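Local coordinates for tartronic semialdehyde reductase (Salmonella typhimurium, PDB 1YB4), which probably catalyses the reversible, NAD(P)H-dependent reduction of tartronate semialdehyde (2-hydroxy-3-oxopropanoate) to (R)-glycerate, at residues 181-186 and 222-227; 185-190 and 280-285. One frame throughout, in Å; residues are numbered along the deposited sequence.

Contact 1. Residues 181-186 and 222-227; sequences LNIEAV and ERMINR
Met224, modelled as selenomethionine, reaches from helix 215-225 to Ile183 and Val186 on the long helix 167-195. This is helix-to-helix packing in the all-helical C-terminal domain of the HIBADH-related fold, where the long helix forms the axis and shorter helices pack around it. With the nearest CA atoms, those of Val186 and Met224, still 9.2 Å apart, one long flexible side chain does the bridging. Its CB points toward the long helix. CG, set beside the backbone N and anti to the carbonyl carbon (chi1 -67°), continues in that direction and passes the backbone of Ser280. An extended second torsion then sends the selenium forward to lie 4.2 Å from Val186 CG1, a loose approach. The chain turns near its end, and the terminal methyl enters the angle between the two partners, one helical turn apart. There Met224 CE rests 4.0 Å from Val186 CB. On the Ile183 side the same CE is 3.9 Å from Ile183 CG2, the side chains meeting aslant. Met224 CE also lies 3.7 Å from Ile183 O, touching the CG2 branch and the carbonyl together. All three touching residues are buried, and van der Waals packing alone joins the segments. At the other end of the same residue the helix is finishing: Asn226 leaves helical geometry, and Arg227, also salt-bridged to Glu287, folds back. Its NH1 donates to Met224 O at 3.2 Å, approaching within the carbonyl plane although the oxygen lies 22° out of the guanidinium plane.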
# COMPACT_ATOMS: atom_id res chain seq x y z
N LEU A 181 5.29 -9.66 -7.48
CA LEU A 181 5.48 -9.53 -6.06
C LEU A 181 6.83 -10.10 -5.57
O LEU A 181 7.46 -9.52 -4.68
CB LEU A 181 4.29 -10.18 -5.31
CG LEU A 181 3.13 -9.19 -5.15
CD1 LEU A 181 2.71 -8.65 -6.52
CD2 LEU A 181 1.97 -9.88 -4.45
N ASN A 182 7.30 -11.21 -6.16
CA ASN A 182 8.59 -11.80 -5.76
C ASN A 182 9.73 -10.88 -6.18
O ASN A 182 10.68 -10.67 -5.40
CB ASN A 182 8.77 -13.18 -6.39
CG ASN A 182 8.07 -14.26 -5.60
OD1 ASN A 182 7.14 -13.98 -4.84
ND2 ASN A 182 8.49 -15.51 -5.79
N ILE A 183 9.64 -10.32 -7.38
CA ILE A 183 10.67 -9.40 -7.85
C ILE A 183 10.73 -8.19 -6.92
O ILE A 183 11.82 -7.73 -6.56
CB ILE A 183 10.41 -8.92 -9.31
CG1 ILE A 183 10.62 -10.08 -10.28
CG2 ILE A 183 11.36 -7.80 -9.67
CD1 ILE A 183 10.21 -9.78 -11.74
N GLU A 184 9.58 -7.67 -6.52
CA GLU A 184 9.55 -6.51 -5.66
C GLU A 184 10.11 -6.87 -4.28
O GLU A 184 10.80 -6.06 -3.65
CB GLU A 184 8.12 -5.98 -5.55
CG GLU A 184 8.01 -4.52 -5.11
CD GLU A 184 8.06 -4.34 -3.61
OE1 GLU A 184 7.84 -5.33 -2.87
OE2 GLU A 184 8.30 -3.19 -3.16
N ALA A 185 9.82 -8.08 -3.83
CA ALA A 185 10.32 -8.51 -2.53
C ALA A 185 11.85 -8.54 -2.50
O ALA A 185 12.47 -7.99 -1.59
CB ALA A 185 9.74 -9.88 -2.17
N VAL A 186 12.46 -9.18 -3.49
CA VAL A 186 13.92 -9.25 -3.55
C VAL A 186 14.50 -7.82 -3.59
O VAL A 186 15.55 -7.54 -2.99
CB VAL A 186 14.39 -10.06 -4.80
CG1 VAL A 186 15.91 -10.23 -4.81
CG2 VAL A 186 13.71 -11.43 -4.80
N GLU A 222 20.30 -11.90 -9.21
CA GLU A 222 21.57 -11.72 -9.90
C GLU A 222 21.51 -10.53 -10.87
O GLU A 222 22.40 -9.68 -10.89
CB GLU A 222 21.92 -13.01 -10.64
CG GLU A 222 23.34 -13.09 -11.19
CD GLU A 222 24.35 -13.53 -10.15
OE1 GLU A 222 24.53 -12.81 -9.13
OE2 GLU A 222 24.97 -14.60 -10.34
N ARG A 223 20.44 -10.47 -11.67
CA ARG A 223 20.27 -9.40 -12.62
C ARG A 223 20.33 -8.01 -11.98
O ARG A 223 20.77 -7.05 -12.61
CB ARG A 223 18.94 -9.56 -13.37
CG ARG A 223 18.90 -10.70 -14.37
CD ARG A 223 17.51 -10.89 -14.97
NE ARG A 223 17.42 -12.09 -15.80
CZ ARG A 223 16.31 -12.51 -16.42
NH1 ARG A 223 15.18 -11.83 -16.31
NH2 ARG A 223 16.34 -13.62 -17.15
N MSE A 224 19.90 -7.92 -10.73
CA MSE A 224 19.90 -6.64 -10.01
C MSE A 224 21.27 -6.23 -9.53
O MSE A 224 21.62 -5.04 -9.54
CB MSE A 224 18.95 -6.71 -8.81
CG MSE A 224 17.46 -6.85 -9.16
SE MSE A 224 16.32 -7.15 -7.58
CE MSE A 224 14.98 -8.31 -8.39
N ILE A 225 22.05 -7.22 -9.11
CA ILE A 225 23.40 -6.97 -8.61
C ILE A 225 24.38 -6.58 -9.71
O ILE A 225 25.10 -5.59 -9.60
CB ILE A 225 23.95 -8.22 -7.88
CG1 ILE A 225 23.01 -8.61 -6.72
CG2 ILE A 225 25.35 -7.94 -7.37
CD1 ILE A 225 23.48 -9.81 -5.87
N ASN A 226 24.39 -7.36 -10.79
CA ASN A 226 25.30 -7.07 -11.88
C ASN A 226 24.76 -6.00 -12.81
O ASN A 226 25.33 -5.75 -13.87
CB ASN A 226 25.60 -8.35 -12.65
CG ASN A 226 26.08 -9.48 -11.74
OD1 ASN A 226 26.80 -9.24 -10.77
ND2 ASN A 226 25.68 -10.71 -12.06
N ARG A 227 23.66 -5.36 -12.41
CA ARG A 227 22.99 -4.31 -13.20
C ARG A 227 22.71 -4.71 -14.65
O ARG A 227 22.76 -3.87 -15.55
CB ARG A 227 23.83 -3.02 -13.18
CG ARG A 227 24.43 -2.71 -11.82
CD ARG A 227 23.36 -2.56 -10.77
NE ARG A 227 22.61 -1.31 -10.94
CZ ARG A 227 21.53 -1.00 -10.23
NH1 ARG A 227 21.08 -1.85 -9.32
NH2 ARG A 227 20.91 0.15 -10.43

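Contact 2. Residues 185-190 and 280-285; sequences AVSEAL and SAMVQA
Ser187 presses its short side chain against the backbone of Val283, bringing helix 167-195 and the start of the C-terminal helical segment so close that the CA atoms of Ser187 and Val283 are 4.8 Å apart. This is close packing through a small residue. Ser187 CB lies 3.8 Å from Val283 CA, and Ser187 OG comes nearer still, 3.5 Å from the same CA. Val283 N is beside the hydroxyl too, 3.6 Å from Ser187 OG, but no hydrogen bond is formed there. On the Met282 side, Ser187 OG meets Met282 CG at 3.7 Å. The polar partner of the hydroxyl lies within its own helix: with OG turned beside the backbone N (chi1 -56°), it bonds to the carbonyl oxygen of Ile183 one turn earlier. A buried hydroxyl is thereby satisfied without help from the facing segment.

The facing segment is itself wound into short-span turns by backbone bonds, from Gln284 N to Ala281 O at 2.9 Å and from Ala285 N to Met282 O at 2.8 Å. Farther out, Met282, modelled as selenomethionine, bends after CG and packs on Leu265 and Phe266 of helix 257-271, while Val283 is backed by Phe229. Glu188, its CB directed away from 280-285, hydrogen-bonds through OE2 to Asn258 N and through OE1 to Thr259 OG1 of the second subunit. The contact therefore sits between helices 215-225 and 257-271 of its own chain, along a long helix that also meets the neighbouring subunit.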
# COMPACT_ATOMS: atom_id res chain seq x y z
N ALA A 185 9.82 -8.08 -3.83
CA ALA A 185 10.32 -8.51 -2.53
C ALA A 185 11.85 -8.54 -2.50
O ALA A 185 12.47 -7.99 -1.59
CB ALA A 185 9.74 -9.88 -2.17
N VAL A 186 12.46 -9.18 -3.49
CA VAL A 186 13.92 -9.25 -3.55
C VAL A 186 14.50 -7.82 -3.59
O VAL A 186 15.55 -7.54 -2.99
CB VAL A 186 14.39 -10.06 -4.80
CG1 VAL A 186 15.91 -10.23 -4.81
CG2 VAL A 186 13.71 -11.43 -4.80
N SER A 187 13.80 -6.91 -4.27
CA SER A 187 14.22 -5.51 -4.38
C SER A 187 14.25 -4.77 -3.03
O SER A 187 15.18 -4.03 -2.72
CB SER A 187 13.29 -4.75 -5.33
OG SER A 187 13.20 -5.37 -6.61
N GLU A 188 13.21 -4.99 -2.23
CA GLU A 188 13.10 -4.34 -0.93
C GLU A 188 14.13 -4.88 0.07
O GLU A 188 14.70 -4.13 0.85
CB GLU A 188 11.69 -4.51 -0.36
CG GLU A 188 10.68 -3.52 -0.89
CD GLU A 188 9.34 -3.55 -0.15
OE1 GLU A 188 9.32 -3.77 1.09
OE2 GLU A 188 8.30 -3.33 -0.81
N ALA A 189 14.34 -6.19 0.02
CA ALA A 189 15.29 -6.86 0.91
C ALA A 189 16.75 -6.51 0.61
O ALA A 189 17.53 -6.21 1.52
CB ALA A 189 15.09 -8.37 0.81
N LEU A 190 17.13 -6.54 -0.67
CA LEU A 190 18.50 -6.22 -1.05
C LEU A 190 18.83 -4.72 -0.95
O LEU A 190 19.89 -4.35 -0.43
CB LEU A 190 18.78 -6.77 -2.46
CG LEU A 190 18.78 -8.30 -2.54
CD1 LEU A 190 18.94 -8.77 -3.97
CD2 LEU A 190 19.92 -8.84 -1.71
N SER A 280 13.30 -7.00 -13.96
CA SER A 280 14.19 -7.10 -12.81
C SER A 280 14.62 -5.67 -12.52
O SER A 280 15.14 -5.35 -11.45
CB SER A 280 15.41 -7.98 -13.13
OG SER A 280 16.12 -7.48 -14.25
N ALA A 281 14.37 -4.79 -13.49
CA ALA A 281 14.69 -3.38 -13.37
C ALA A 281 13.83 -2.72 -12.28
O ALA A 281 14.01 -1.55 -11.92
CB ALA A 281 14.47 -2.69 -14.69
N MSE A 282 12.88 -3.49 -11.77
CA MSE A 282 11.99 -3.06 -10.71
C MSE A 282 12.79 -2.44 -9.58
O MSE A 282 12.39 -1.42 -9.02
CB MSE A 282 11.22 -4.28 -10.17
CG MSE A 282 10.56 -4.10 -8.81
SE MSE A 282 9.02 -2.94 -8.88
CE MSE A 282 9.74 -1.45 -7.98
N VAL A 283 13.92 -3.06 -9.26
CA VAL A 283 14.77 -2.62 -8.16
C VAL A 283 15.10 -1.15 -8.20
O VAL A 283 15.29 -0.51 -7.16
CB VAL A 283 16.09 -3.46 -8.12
CG1 VAL A 283 16.87 -3.25 -9.40
CG2 VAL A 283 16.92 -3.08 -6.89
N GLN A 284 15.16 -0.60 -9.40
CA GLN A 284 15.49 0.82 -9.54
C GLN A 284 14.45 1.72 -8.86
O GLN A 284 14.79 2.80 -8.38
CB GLN A 284 15.61 1.19 -11.02
CG GLN A 284 16.75 0.46 -11.72
CD GLN A 284 17.05 1.03 -13.09
OE1 GLN A 284 16.25 0.92 -14.02
NE2 GLN A 284 18.22 1.65 -13.22
N ALA A 285 13.20 1.27 -8.82
CA ALA A 285 12.15 2.07 -8.20
C ALA A 285 12.42 2.24 -6.72
O ALA A 285 12.27 3.33 -6.19
CB ALA A 285 10.81 1.43 -8.42

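Contacts 1 and 2 lie side by side along helix 167-195, their centres about 5 Å apart, and share Ala185 and Val186. Their partners come later in the chain, first helix 215-225 and then the segment leading into helix 283-290, all four segments belonging to the helical C-terminal domain. The two partners touch each other, Met224 CG lying 3.7 Å from Val283 CG1, and on the shared helix Ile183 CG2 is 3.6 Å from Met282 CB. Three parts of the domain thus close on one buried site, away from the predicted active-site Lys172 on the same long helix. Both contacts also border the second subunit, so packing within the domain is continuous with the subunit interface.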